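Local structure of HTPA Reductase (Selaginella moellendorffii, 5U5N) at residues G17-E22 and I242-T247; A27-V32 and G246-V251; T172-I177 and F187-V192; S178-L183 and Y220-P225. The protein probably reduces 4-hydroxy-tetrahydrodipicolinate to tetrahydrodipicolinate with NADH or NADPH, the fourth and last step from aspartate to tetrahydrodipicolinate in lysine biosynthesis. One frame throughout, in Å; residues are numbered along the deposited sequence.

Contact 1 of 4, residues G17-E22 and I242-T247. With NAD (nicotinamide-adenine-dinucleotide), chain C.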
loop_
_atom_site.group_PDB
_atom_site.type_symbol
_atom_site.label_atom_id
_atom_site.label_comp_id
_atom_site.label_asym_id
_atom_site.label_seq_id
_atom_site.Cartn_x
_atom_site.Cartn_y
_atom_site.Cartn_z
ATOM N N GLY A 17 -0.186 29.587 1.780
ATOM C CA GLY A 17 0.368 30.256 2.953
ATOM C C GLY A 17 -0.675 30.597 4.006
ATOM O O GLY A 17 -0.484 30.254 5.159
ATOM N N GLN A 18 -1.800 31.190 3.601
ATOM C CA GLN A 18 -2.959 31.417 4.507
ATOM C C GLN A 18 -3.496 30.104 5.127
ATOM O O GLN A 18 -3.711 30.030 6.333
ATOM C CB GLN A 18 -4.099 32.092 3.745
ATOM C CG GLN A 18 -5.392 32.281 4.531
ATOM C CD GLN A 18 -6.322 33.301 3.925
ATOM O OE1 GLN A 18 -5.893 34.374 3.516
ATOM N NE2 GLN A 18 -7.623 32.966 3.866
ATOM N N ALA A 19 -3.735 29.091 4.285
ATOM C CA ALA A 19 -4.201 27.784 4.762
ATOM C C ALA A 19 -3.232 27.195 5.792
ATOM O O ALA A 19 -3.676 26.757 6.835
ATOM C CB ALA A 19 -4.434 26.841 3.603
ATOM N N VAL A 20 -1.917 27.280 5.547
ATOM C CA VAL A 20 -0.925 26.773 6.497
ATOM C C VAL A 20 -0.991 27.504 7.841
ATOM O O VAL A 20 -0.892 26.879 8.920
ATOM C CB VAL A 20 0.510 26.875 5.938
ATOM C CG1 VAL A 20 1.586 26.634 7.013
ATOM C CG2 VAL A 20 0.693 25.880 4.799
ATOM N N ALA A 21 -1.129 28.823 7.767
ATOM C CA ALA A 21 -1.149 29.634 8.983
ATOM C C ALA A 21 -2.391 29.331 9.820
ATOM O O ALA A 21 -2.324 29.225 11.026
ATOM C CB ALA A 21 -1.079 31.126 8.642
ATOM N N GLU A 22 -3.523 29.211 9.154
ATOM C CA GLU A 22 -4.785 28.891 9.820
ATOM C C GLU A 22 -4.783 27.525 10.462
ATOM O O GLU A 22 -5.313 27.364 11.561
ATOM C CB GLU A 22 -5.947 29.003 8.848
ATOM C CG GLU A 22 -6.159 30.457 8.512
ATOM C CD GLU A 22 -7.550 30.763 8.068
ATOM O OE1 GLU A 22 -7.742 30.737 6.828
ATOM O OE2 GLU A 22 -8.426 30.996 8.957
ATOM N N ILE A 242 -4.674 19.068 3.020
ATOM C CA ILE A 242 -3.642 18.034 3.212
ATOM C C ILE A 242 -2.233 18.642 3.197
ATOM O O ILE A 242 -1.351 18.162 3.913
ATOM C CB ILE A 242 -3.733 16.879 2.180
ATOM C CG1 ILE A 242 -2.913 15.667 2.648
ATOM C CG2 ILE A 242 -3.320 17.301 0.783
ATOM C CD1 ILE A 242 -2.910 14.507 1.699
ATOM N N TYR A 243 -2.031 19.691 2.396
ATOM C CA TYR A 243 -0.727 20.377 2.323
ATOM C C TYR A 243 -0.513 21.174 3.618
ATOM O O TYR A 243 0.567 21.109 4.202
ATOM C CB TYR A 243 -0.586 21.250 1.042
ATOM C CG TYR A 243 -1.077 20.508 -0.202
ATOM C CD1 TYR A 243 -0.413 19.386 -0.665
ATOM C CD2 TYR A 243 -2.236 20.900 -0.880
ATOM C CE1 TYR A 243 -0.865 18.676 -1.781
ATOM C CE2 TYR A 243 -2.707 20.193 -1.977
ATOM C CZ TYR A 243 -2.023 19.081 -2.422
ATOM O OH TYR A 243 -2.507 18.330 -3.481
ATOM N N ALA A 244 -1.547 21.887 4.069
ATOM C CA ALA A 244 -1.545 22.578 5.359
ATOM C C ALA A 244 -1.236 21.654 6.545
ATOM O O ALA A 244 -0.372 21.933 7.388
ATOM C CB ALA A 244 -2.876 23.274 5.584
ATOM N N GLN A 245 -1.952 20.545 6.618
ATOM C CA GLN A 245 -1.737 19.589 7.726
ATOM C C GLN A 245 -0.344 18.935 7.655
ATOM O O GLN A 245 0.285 18.752 8.676
ATOM C CB GLN A 245 -2.854 18.519 7.776
ATOM C CG GLN A 245 -4.228 19.078 8.112
ATOM C CD GLN A 245 -4.233 19.838 9.409
ATOM O OE1 GLN A 245 -3.690 19.370 10.379
ATOM N NE2 GLN A 245 -4.821 21.044 9.421
ATOM N N GLY A 246 0.163 18.634 6.469
ATOM C CA GLY A 246 1.513 18.103 6.353
ATOM C C GLY A 246 2.584 19.111 6.721
ATOM O O GLY A 246 3.575 18.762 7.354
ATOM N N THR A 247 2.394 20.368 6.347
ATOM C CA THR A 247 3.301 21.439 6.782
ATOM C C THR A 247 3.394 21.551 8.337
ATOM O O THR A 247 4.485 21.687 8.896
ATOM C CB THR A 247 2.936 22.812 6.158
ATOM O OG1 THR A 247 2.727 22.683 4.747
ATOM C CG2 THR A 247 4.059 23.757 6.409
HETATM P PA NAD C . -0.284 32.446 -4.353
HETATM O O1A NAD C . -0.018 33.094 -5.701
HETATM O O2A NAD C . -1.688 32.335 -3.792
HETATM O O5B NAD C . 0.593 33.147 -3.224
HETATM C C5B NAD C . 2.005 33.219 -3.280
HETATM C C4B NAD C . 2.386 34.478 -2.512
HETATM O O4B NAD C . 3.803 34.614 -2.400
HETATM C C3B NAD C . 1.859 35.758 -3.159
HETATM O O3B NAD C . 0.797 36.295 -2.350
HETATM C C2B NAD C . 3.091 36.667 -3.299
HETATM O O2B NAD C . 2.785 38.056 -3.037
HETATM C C1B NAD C . 4.103 36.012 -2.337
HETATM N N9A NAD C . 5.555 36.225 -2.583
HETATM C C8A NAD C . 6.185 36.290 -3.774
HETATM N N7A NAD C . 7.513 36.487 -3.602
HETATM C C5A NAD C . 7.756 36.539 -2.280
HETATM C C6A NAD C . 8.941 36.741 -1.419
HETATM N N6A NAD C . 10.168 36.913 -1.956
HETATM N N1A NAD C . 8.776 36.734 -0.078
HETATM C C2A NAD C . 7.561 36.570 0.489
HETATM N N3A NAD C . 6.433 36.393 -0.242
HETATM C C4A NAD C . 6.465 36.363 -1.607
HETATM O O3 NAD C . 0.432 30.997 -4.403
HETATM P PN NAD C . -0.131 29.682 -3.637
HETATM O O1N NAD C . -1.417 29.320 -4.344
HETATM O O2N NAD C . -0.135 29.932 -2.141
HETATM O O5D NAD C . 1.082 28.665 -3.949
HETATM C C5D NAD C . 2.394 28.988 -3.498
HETATM C C4D NAD C . 3.442 27.979 -3.946
HETATM O O4D NAD C . 3.265 26.762 -3.212
HETATM C C3D NAD C . 3.373 27.618 -5.437
HETATM O O3D NAD C . 4.687 27.524 -6.015
HETATM C C2D NAD C . 2.691 26.264 -5.449
HETATM O O2D NAD C . 3.099 25.426 -6.531
HETATM C C1D NAD C . 3.167 25.665 -4.132
HETATM N N1N NAD C . 2.351 24.553 -3.600
HETATM C C2N NAD C . 3.035 23.500 -3.116
HETATM C C3N NAD C . 2.397 22.389 -2.571
HETATM C C7N NAD C . 3.204 21.214 -2.051
HETATM O O7N NAD C . 2.684 20.110 -2.043
HETATM N N7N NAD C . 4.467 21.352 -1.615
HETATM C C4N NAD C . 1.001 22.391 -2.542
HETATM C C5N NAD C . 0.297 23.483 -3.046
HETATM C C6N NAD C . 0.999 24.565 -3.575
#
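Val20 and Ala244 bring their CA atoms to 4.4 Å where the helical segments 17-22 and 242-247 cross at -53°, close enough for side chains to rest on the opposing backbone. Ala244 points its methyl toward segment 17-22, CB lying 3.8 Å from Ala19 O, with Ala19 CB beside it. Val20 straddles Thr247 at about a right angle: its CG1 meets Thr247 CG2 at 3.8 Å, while its CG2 reaches Thr247 OG1 and Ala244 CA. Thr247 OG1, set beside its own backbone N by a chi1 of -48°, turns back to Tyr243 O at 2.7 Å. That carbonyl also takes Thr247 N from the opposite face of its plane. Tyr243 lines the NAD pocket. NAD C4N sits 3.6 Å above one face of its ring, offset toward the rim, and Ile242 CG2 lies over the centre of the other. An alanine in place of Tyr243 would probably open a gap beside the nicotinamide and leave that ring freer to shift. On the other helix, Gly17 belongs to the NAD pocket, and Lys15 N and Val16 N just before it bond the cofactor, as in the dinucleotide-binding helix of a Rossmann fold.

Contact 2 of 4, residues A27-V32 and G246-V251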
loop_
_atom_site.group_PDB
_atom_site.type_symbol
_atom_site.label_atom_id
_atom_site.label_comp_id
_atom_site.label_asym_id
_atom_site.label_seq_id
_atom_site.Cartn_x
_atom_site.Cartn_y
_atom_site.Cartn_z
ATOM N N ALA A 27 -4.203 24.084 15.212
ATOM C CA ALA A 27 -3.435 22.990 15.832
ATOM C C ALA A 27 -2.750 23.359 17.142
ATOM O O ALA A 27 -2.313 22.475 17.866
ATOM C CB ALA A 27 -2.364 22.505 14.850
ATOM N N GLY A 28 -2.603 24.652 17.433
ATOM C CA GLY A 28 -1.922 25.109 18.644
ATOM C C GLY A 28 -0.438 25.406 18.492
ATOM O O GLY A 28 0.281 25.470 19.481
ATOM N N LEU A 29 0.047 25.578 17.270
ATOM C CA LEU A 29 1.356 26.188 17.099
ATOM C C LEU A 29 1.241 27.673 17.316
ATOM O O LEU A 29 0.221 28.249 17.071
ATOM C CB LEU A 29 1.917 25.929 15.708
ATOM C CG LEU A 29 2.390 24.501 15.554
ATOM C CD1 LEU A 29 2.886 24.304 14.131
ATOM C CD2 LEU A 29 3.514 24.210 16.554
ATOM N N ARG A 30 2.314 28.267 17.802
ATOM C CA ARG A 30 2.441 29.707 17.919
ATOM C C ARG A 30 2.853 30.358 16.563
ATOM O O ARG A 30 3.935 30.109 16.046
ATOM C CB ARG A 30 3.490 29.995 18.955
ATOM C CG ARG A 30 3.578 31.448 19.281
ATOM C CD ARG A 30 4.488 31.549 20.441
ATOM N NE ARG A 30 4.258 32.778 21.164
ATOM C CZ ARG A 30 4.985 33.139 22.191
ATOM N NH1 ARG A 30 5.988 32.364 22.620
ATOM N NH2 ARG A 30 4.696 34.267 22.798
ATOM N N LEU A 31 1.961 31.182 16.019
ATOM C CA LEU A 31 2.173 31.929 14.793
ATOM C C LEU A 31 2.796 33.291 15.116
ATOM O O LEU A 31 2.175 34.142 15.784
ATOM C CB LEU A 31 0.834 32.141 14.054
ATOM C CG LEU A 31 0.865 32.891 12.726
ATOM C CD1 LEU A 31 1.563 32.085 11.656
ATOM C CD2 LEU A 31 -0.509 33.283 12.255
ATOM N N VAL A 32 4.000 33.511 14.593
ATOM C CA VAL A 32 4.710 34.780 14.742
ATOM C C VAL A 32 3.871 35.826 13.995
ATOM O O VAL A 32 3.515 35.600 12.849
ATOM C CB VAL A 32 6.135 34.652 14.164
ATOM C CG1 VAL A 32 6.819 36.005 14.114
ATOM C CG2 VAL A 32 6.958 33.692 15.001
ATOM N N GLY A 246 0.163 18.634 6.469
ATOM C CA GLY A 246 1.513 18.103 6.353
ATOM C C GLY A 246 2.584 19.111 6.721
ATOM O O GLY A 246 3.575 18.762 7.354
ATOM N N THR A 247 2.394 20.368 6.347
ATOM C CA THR A 247 3.301 21.439 6.782
ATOM C C THR A 247 3.394 21.551 8.337
ATOM O O THR A 247 4.485 21.687 8.896
ATOM C CB THR A 247 2.936 22.812 6.158
ATOM O OG1 THR A 247 2.727 22.683 4.747
ATOM C CG2 THR A 247 4.059 23.757 6.409
ATOM N N VAL A 248 2.268 21.467 9.031
ATOM C CA VAL A 248 2.303 21.467 10.497
ATOM C C VAL A 248 3.181 20.317 11.045
ATOM O O VAL A 248 4.032 20.492 11.898
ATOM C CB VAL A 248 0.884 21.378 11.099
ATOM C CG1 VAL A 248 0.925 21.137 12.608
ATOM C CG2 VAL A 248 0.099 22.651 10.814
ATOM N N ASP A 249 2.976 19.121 10.504
ATOM C CA ASP A 249 3.774 17.947 10.892
ATOM C C ASP A 249 5.251 18.128 10.584
ATOM O O ASP A 249 6.101 17.744 11.379
ATOM C CB ASP A 249 3.271 16.705 10.191
ATOM C CG ASP A 249 1.798 16.420 10.495
ATOM O OD1 ASP A 249 1.302 16.772 11.614
ATOM O OD2 ASP A 249 1.143 15.815 9.592
ATOM N N ALA A 250 5.547 18.717 9.432
ATOM C CA ALA A 250 6.930 18.966 9.064
ATOM C C ALA A 250 7.561 19.903 10.107
ATOM O O ALA A 250 8.683 19.684 10.540
ATOM C CB ALA A 250 7.023 19.549 7.638
ATOM N N VAL A 251 6.824 20.917 10.538
ATOM C CA VAL A 251 7.361 21.918 11.489
ATOM C C VAL A 251 7.598 21.244 12.844
ATOM O O VAL A 251 8.593 21.512 13.502
ATOM C CB VAL A 251 6.408 23.114 11.641
ATOM C CG1 VAL A 251 6.639 23.885 12.947
ATOM C CG2 VAL A 251 6.549 24.049 10.457
#
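Leu29 carries the apolar contact, its CD1 methyl reaching two residues about one helical turn apart, Val248 CG1 and Val251 CG1, each at 4.0 Å. No hydrogen bond crosses between the segments. Leu29 slides past both valines in the opposite direction, so the touching is done by methyl ends lying alongside one another. In Val248 the CG1 branch stands anti to the backbone N (chi1 170°), which sets it where it also touches the loop's first residue, Val248 CG1 lying 4.2 Å from Ala27 CB.

Backbone interactions shape the two sides. Gly28 leaves the preceding helix with a positive phi of 93°, closing a Schellman motif. A side chain at those angles would run into the carbonyl O of Ala27, which accounts for the glycine. The turn brings Ala27 and Leu29 to the same helix. Across from them the helix runs on with regular i to i+4 bonds, such as Val251 N to Thr247 O at 3.0 Å, and this places Val248 and Val251 on one face.

As for charges, Asp249 makes salt bridges to Arg279 and Lys131, and Arg279 also packs on Val248. Val251 packs on Val7 and Val78, in neighbouring strands of the parallel sheet. Helix 241-259 thus lies against the Rossmann-type nucleotide-binding domain, here meeting the connection from helix 15-27 to strand 34-37.

Contact 3 of 4, residues T172-I177 and F187-V192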
loop_
_atom_site.group_PDB
_atom_site.type_symbol
_atom_site.label_atom_id
_atom_site.label_comp_id
_atom_site.label_asym_id
_atom_site.label_seq_id
_atom_site.Cartn_x
_atom_site.Cartn_y
_atom_site.Cartn_z
ATOM N N THR A 172 2.967 12.581 -9.015
ATOM C CA THR A 172 2.542 11.497 -8.148
ATOM C C THR A 172 2.101 10.274 -8.990
ATOM O O THR A 172 2.564 9.182 -8.744
ATOM C CB THR A 172 1.404 11.966 -7.204
ATOM O OG1 THR A 172 1.877 13.004 -6.348
ATOM C CG2 THR A 172 0.904 10.841 -6.362
ATOM N N ALA A 173 1.228 10.475 -9.975
ATOM C CA ALA A 173 0.811 9.413 -10.893
ATOM C C ALA A 173 1.996 8.786 -11.596
ATOM O O ALA A 173 2.107 7.555 -11.642
ATOM C CB ALA A 173 -0.214 9.905 -11.914
ATOM N N LEU A 174 2.924 9.602 -12.073
ATOM C CA LEU A 174 4.086 9.070 -12.778
ATOM C C LEU A 174 4.956 8.233 -11.881
ATOM O O LEU A 174 5.518 7.242 -12.331
ATOM C CB LEU A 174 4.956 10.187 -13.368
ATOM C CG LEU A 174 4.384 11.055 -14.483
ATOM C CD1 LEU A 174 5.426 12.094 -14.846
ATOM C CD2 LEU A 174 4.020 10.182 -15.674
ATOM N N ALA A 175 5.127 8.665 -10.639
ATOM C CA ALA A 175 5.953 7.910 -9.702
ATOM C C ALA A 175 5.284 6.560 -9.347
ATOM O O ALA A 175 5.955 5.531 -9.236
ATOM C CB ALA A 175 6.228 8.719 -8.449
ATOM N N VAL A 176 3.971 6.560 -9.204
ATOM C CA VAL A 176 3.259 5.313 -8.908
ATOM C C VAL A 176 3.323 4.374 -10.134
ATOM O O VAL A 176 3.653 3.193 -9.979
ATOM C CB VAL A 176 1.814 5.570 -8.419
ATOM C CG1 VAL A 176 1.018 4.258 -8.316
ATOM C CG2 VAL A 176 1.832 6.287 -7.077
ATOM N N ILE A 177 3.070 4.901 -11.334
ATOM C CA ILE A 177 3.198 4.124 -12.585
ATOM C C ILE A 177 4.582 3.512 -12.694
ATOM O O ILE A 177 4.722 2.344 -13.014
ATOM C CB ILE A 177 2.876 4.964 -13.816
ATOM C CG1 ILE A 177 1.381 5.257 -13.868
ATOM C CG2 ILE A 177 3.274 4.246 -15.087
ATOM C CD1 ILE A 177 1.044 6.578 -14.517
ATOM N N PHE A 187 2.882 -0.298 -19.635
ATOM C CA PHE A 187 1.931 0.822 -19.632
ATOM C C PHE A 187 2.742 2.079 -19.888
ATOM O O PHE A 187 3.656 2.382 -19.128
ATOM C CB PHE A 187 1.229 0.884 -18.271
ATOM C CG PHE A 187 0.158 1.926 -18.147
ATOM C CD1 PHE A 187 0.463 3.217 -17.699
ATOM C CD2 PHE A 187 -1.163 1.625 -18.424
ATOM C CE1 PHE A 187 -0.544 4.167 -17.522
ATOM C CE2 PHE A 187 -2.165 2.581 -18.275
ATOM C CZ PHE A 187 -1.864 3.849 -17.797
ATOM N N LYS A 188 2.421 2.785 -20.962
ATOM C CA LYS A 188 3.067 4.065 -21.269
ATOM C C LYS A 188 2.382 5.203 -20.522
ATOM O O LYS A 188 1.176 5.172 -20.304
ATOM C CB LYS A 188 2.990 4.361 -22.768
ATOM C CG LYS A 188 3.562 3.299 -23.688
ATOM C CD LYS A 188 3.061 3.527 -25.118
ATOM C CE LYS A 188 1.626 2.981 -25.286
ATOM N NZ LYS A 188 0.870 3.686 -26.367
ATOM N N ASP A 189 3.157 6.241 -20.212
ATOM C CA ASP A 189 2.646 7.454 -19.560
ATOM C C ASP A 189 1.457 8.069 -20.296
ATOM O O ASP A 189 0.519 8.513 -19.665
ATOM C CB ASP A 189 3.775 8.472 -19.397
ATOM C CG ASP A 189 4.833 8.026 -18.384
ATOM O OD1 ASP A 189 4.495 7.251 -17.457
ATOM O OD2 ASP A 189 6.004 8.450 -18.502
ATOM N N GLU A 190 1.470 8.020 -21.616
ATOM C CA GLU A 190 0.395 8.580 -22.453
ATOM C C GLU A 190 -0.975 7.920 -22.238
ATOM O O GLU A 190 -2.025 8.548 -22.445
ATOM C CB GLU A 190 0.757 8.633 -23.976
ATOM C CG GLU A 190 1.996 7.885 -24.575
ATOM C CD GLU A 190 3.376 8.542 -24.291
ATOM O OE1 GLU A 190 3.968 8.123 -23.269
ATOM O OE2 GLU A 190 3.889 9.471 -25.044
ATOM N N GLN A 191 -0.955 6.666 -21.792
ATOM C CA GLN A 191 -2.165 5.923 -21.526
ATOM C C GLN A 191 -2.913 6.355 -20.248
ATOM O O GLN A 191 -4.041 5.907 -20.047
ATOM C CB GLN A 191 -1.863 4.438 -21.406
ATOM C CG GLN A 191 -1.365 3.792 -22.687
ATOM C CD GLN A 191 -1.173 2.297 -22.483
ATOM O OE1 GLN A 191 -0.051 1.833 -22.315
ATOM N NE2 GLN A 191 -2.272 1.561 -22.427
ATOM N N VAL A 192 -2.329 7.228 -19.409
ATOM C CA VAL A 192 -3.069 7.818 -18.310
ATOM C C VAL A 192 -4.248 8.521 -18.925
ATOM O O VAL A 192 -4.124 9.117 -19.939
ATOM C CB VAL A 192 -2.241 8.810 -17.471
ATOM C CG1 VAL A 192 -3.105 9.543 -16.447
ATOM C CG2 VAL A 192 -1.129 8.072 -16.745
#
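Ile177, Phe187 and Val192 carry a mainly apolar contact between helix 171-182 and the loop that follows it, just before strand 193-195. Ile177 points toward the loop and uses two branches. Its CG2 approaches Phe187 CD1 obliquely at 4.0 Å, and its CD1 presses on Val192 CG2 at 3.5 Å, tighter than usual for two methyl carbons. The same CD1 lies 4.2 Å from Phe187 CE1, so both branches meet the ring. A chi1 of -71° sets CG1 and CG2 on the loop side, and chi2 of 149°, off the staggered value, brings CD1 to Val192. An alanine at Ile177 would probably open a gap between Phe187 and Val192 and leave the phenyl ring less firmly buttressed from the helix.

One turn earlier on the helix, Leu174 crosses Asp189 at about a right angle, its CD2 methyl lying 3.5 Å from Asp189 OD1. The carboxylate's charge is engaged already: the same OD1 forms a salt bridge with Arg181, a later residue of the helix, and Arg181 also bonds to Phe187 O. The loop is braced from within as well. Lys188 N donates to Gln191 OE1 at 3.0 Å, tilted 24° from the carbonyl plane, and Gln191 CB rests over one face of the Phe187 ring.

Phe187 and Ile177 also pack on Val158 of strand 155-162, in the four-stranded mixed sheet; Ala173 and Val176 face Tyr220 of its strand 215-223, while Val137 of helix 131-146 packs against Thr172, Ala175 and Val176.

Contact 4 of 4, residues S178-L183 and Y220-P225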
loop_
_atom_site.group_PDB
_atom_site.type_symbol
_atom_site.label_atom_id
_atom_site.label_comp_id
_atom_site.label_asym_id
_atom_site.label_seq_id
_atom_site.Cartn_x
_atom_site.Cartn_y
_atom_site.Cartn_z
ATOM N N SER A 178 5.606 4.288 -12.381
ATOM C CA SER A 178 6.952 3.739 -12.370
ATOM C C SER A 178 7.136 2.498 -11.449
ATOM O O SER A 178 7.914 1.587 -11.739
ATOM C CB SER A 178 7.939 4.818 -11.980
ATOM O OG SER A 178 9.103 4.201 -11.483
ATOM N N SER A 179 6.492 2.518 -10.298
ATOM C CA SER A 179 6.508 1.370 -9.390
ATOM C C SER A 179 5.717 0.230 -10.010
ATOM O O SER A 179 6.178 -0.893 -10.000
ATOM C CB SER A 179 5.961 1.738 -7.999
ATOM O OG SER A 179 6.906 2.586 -7.387
ATOM N N LEU A 180 4.566 0.538 -10.577
ATOM C CA LEU A 180 3.702 -0.447 -11.206
ATOM C C LEU A 180 4.381 -1.191 -12.366
ATOM O O LEU A 180 4.107 -2.385 -12.569
ATOM C CB LEU A 180 2.384 0.179 -11.638
ATOM C CG LEU A 180 1.468 0.574 -10.461
ATOM C CD1 LEU A 180 0.316 1.481 -10.910
ATOM C CD2 LEU A 180 0.929 -0.687 -9.741
ATOM N N ARG A 181 5.310 -0.512 -13.068
ATOM C CA ARG A 181 6.156 -1.146 -14.066
ATOM C C ARG A 181 7.117 -2.157 -13.473
ATOM O O ARG A 181 7.373 -3.187 -14.098
ATOM C CB ARG A 181 6.981 -0.121 -14.868
ATOM C CG ARG A 181 6.141 0.674 -15.827
ATOM C CD ARG A 181 6.964 1.393 -16.898
ATOM N NE ARG A 181 6.084 2.394 -17.501
ATOM C CZ ARG A 181 6.093 3.695 -17.243
ATOM N NH1 ARG A 181 7.000 4.232 -16.407
ATOM N NH2 ARG A 181 5.189 4.466 -17.854
ATOM N N LYS A 182 7.674 -1.874 -12.306
ATOM C CA LYS A 182 8.535 -2.836 -11.652
ATOM C C LYS A 182 7.761 -4.077 -11.185
ATOM O O LYS A 182 8.349 -5.124 -11.024
ATOM C CB LYS A 182 9.271 -2.204 -10.487
ATOM C CG LYS A 182 10.217 -1.133 -10.939
ATOM C CD LYS A 182 11.258 -0.829 -9.883
ATOM C CE LYS A 182 12.100 0.376 -10.327
ATOM N NZ LYS A 182 13.497 0.358 -9.802
ATOM N N LEU A 183 6.456 -3.919 -10.970
ATOM C CA LEU A 183 5.559 -5.018 -10.642
ATOM C C LEU A 183 5.086 -5.799 -11.886
ATOM O O LEU A 183 4.293 -6.780 -11.774
ATOM C CB LEU A 183 4.382 -4.479 -9.824
ATOM C CG LEU A 183 4.738 -4.029 -8.401
ATOM C CD1 LEU A 183 3.656 -3.105 -7.837
ATOM C CD2 LEU A 183 4.968 -5.223 -7.491
ATOM N N TYR A 220 -6.102 3.951 -9.835
ATOM C CA TYR A 220 -5.276 2.943 -10.477
ATOM C C TYR A 220 -6.050 1.611 -10.428
ATOM O O TYR A 220 -6.451 1.164 -9.330
ATOM C CB TYR A 220 -3.942 2.788 -9.747
ATOM C CG TYR A 220 -3.232 4.084 -9.427
ATOM C CD1 TYR A 220 -3.564 4.835 -8.307
ATOM C CD2 TYR A 220 -2.218 4.570 -10.260
ATOM C CE1 TYR A 220 -2.912 6.035 -8.027
ATOM C CE2 TYR A 220 -1.565 5.778 -9.982
ATOM C CZ TYR A 220 -1.921 6.488 -8.868
ATOM O OH TYR A 220 -1.286 7.659 -8.597
ATOM N N LYS A 221 -6.302 1.014 -11.592
ATOM C CA LYS A 221 -6.974 -0.284 -11.642
ATOM C C LYS A 221 -6.069 -1.321 -12.275
ATOM O O LYS A 221 -5.492 -1.085 -13.329
ATOM C CB LYS A 221 -8.250 -0.233 -12.444
ATOM C CG LYS A 221 -9.079 0.994 -12.214
ATOM C CD LYS A 221 -10.390 0.844 -12.965
ATOM C CE LYS A 221 -11.242 2.110 -12.923
ATOM N NZ LYS A 221 -12.695 1.696 -12.898
ATOM N N ILE A 222 -5.988 -2.478 -11.630
ATOM C CA ILE A 222 -5.098 -3.553 -12.024
ATOM C C ILE A 222 -5.935 -4.838 -12.113
ATOM O O ILE A 222 -6.517 -5.273 -11.102
ATOM C CB ILE A 222 -3.946 -3.735 -11.013
ATOM C CG1 ILE A 222 -3.354 -2.398 -10.547
ATOM C CG2 ILE A 222 -2.830 -4.547 -11.633
ATOM C CD1 ILE A 222 -2.277 -2.539 -9.482
ATOM N N ILE A 223 -5.994 -5.432 -13.313
ATOM C CA ILE A 223 -6.889 -6.538 -13.609
ATOM C C ILE A 223 -6.107 -7.738 -14.174
ATOM O O ILE A 223 -5.255 -7.573 -15.036
ATOM C CB ILE A 223 -7.969 -6.112 -14.628
ATOM C CG1 ILE A 223 -8.762 -4.915 -14.123
ATOM C CG2 ILE A 223 -8.947 -7.268 -14.910
ATOM C CD1 ILE A 223 -9.405 -4.118 -15.251
ATOM N N SER A 224 -6.420 -8.941 -13.682
ATOM C CA SER A 224 -5.739 -10.169 -14.136
ATOM C C SER A 224 -6.065 -10.515 -15.597
ATOM O O SER A 224 -7.105 -10.089 -16.096
ATOM C CB SER A 224 -6.148 -11.352 -13.267
ATOM O OG SER A 224 -7.554 -11.537 -13.361
ATOM N N PRO A 225 -5.204 -11.322 -16.275
ATOM C CA PRO A 225 -5.469 -11.758 -17.653
ATOM C C PRO A 225 -6.841 -12.343 -17.889
ATOM O O PRO A 225 -7.410 -12.144 -18.943
ATOM C CB PRO A 225 -4.430 -12.859 -17.880
ATOM C CG PRO A 225 -3.278 -12.425 -17.063
ATOM C CD PRO A 225 -3.872 -11.788 -15.833
#
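Leu180 carries the apolar contact from the helix side, with one methyl for each of two residues on strand 220-223. Its CD1 lies 4.0 Å from Tyr220 CD2, coming to the phenol ring obliquely, and its CD2 meets Ile222 CD1 at 3.7 Å. Tyr220 and Ile222 alternate with Lys221 along the strand and therefore both point toward the helix, so the leucine fork can reach both of them. Leu180 CG stands anti to the carbonyl carbon, beside the backbone N (chi1 -70°), which swings the fork off the helix toward the sheet. Ile222 is extended: chi2 of 176° carries CD1 away from the strand to Leu180. Around this meeting, Leu180 also packs on Leu156, Tyr220 on Val158, and Ile222 on Phe231 and Phe233 of strand 229-238.

Polar interactions lie outside the contact itself. Tyr220 OH is hydrogen-bonded to His235 NE2, which probably helps to hold the ring at its hydroxyl end while its CD2 side receives the leucine. The strand's backbone pairs with its neighbours, Tyr220 with Phe233, Lys221 with Gln157 and Ile222 with Phe231. Within segment 178-183, Leu183 N bonds to Ser179 O at 3.2 Å, with a weak second bond to Leu180 O.

With no hydrogen bond or salt bridge between the segments, helix and sheet here meet through buried carbon surfaces alone, which makes shape and exclusion of water the likely sources of adhesion.

Overall arrangement
The four contacts fall into two pairs in two parts of the fold. Contacts 1 and 2, with centres about 8 Å apart, share Gly246 and Thr247 and set helix 241-259 against helix 15-27 and the loop after it, tying a late helix to the N-terminal nucleotide-binding part. Contacts 3 and 4, centres about 10 Å apart, share helix 171-182; their segments alternate along the chain, and they touch directly. Between the pairs, centres are about 28 to 37 Å apart. Along the sequence the chain completes most of the nucleotide-binding part, then builds the four-stranded mixed sheet with helix 171-182, and returns through helix 241-259, which brings Tyr243 beside NAD.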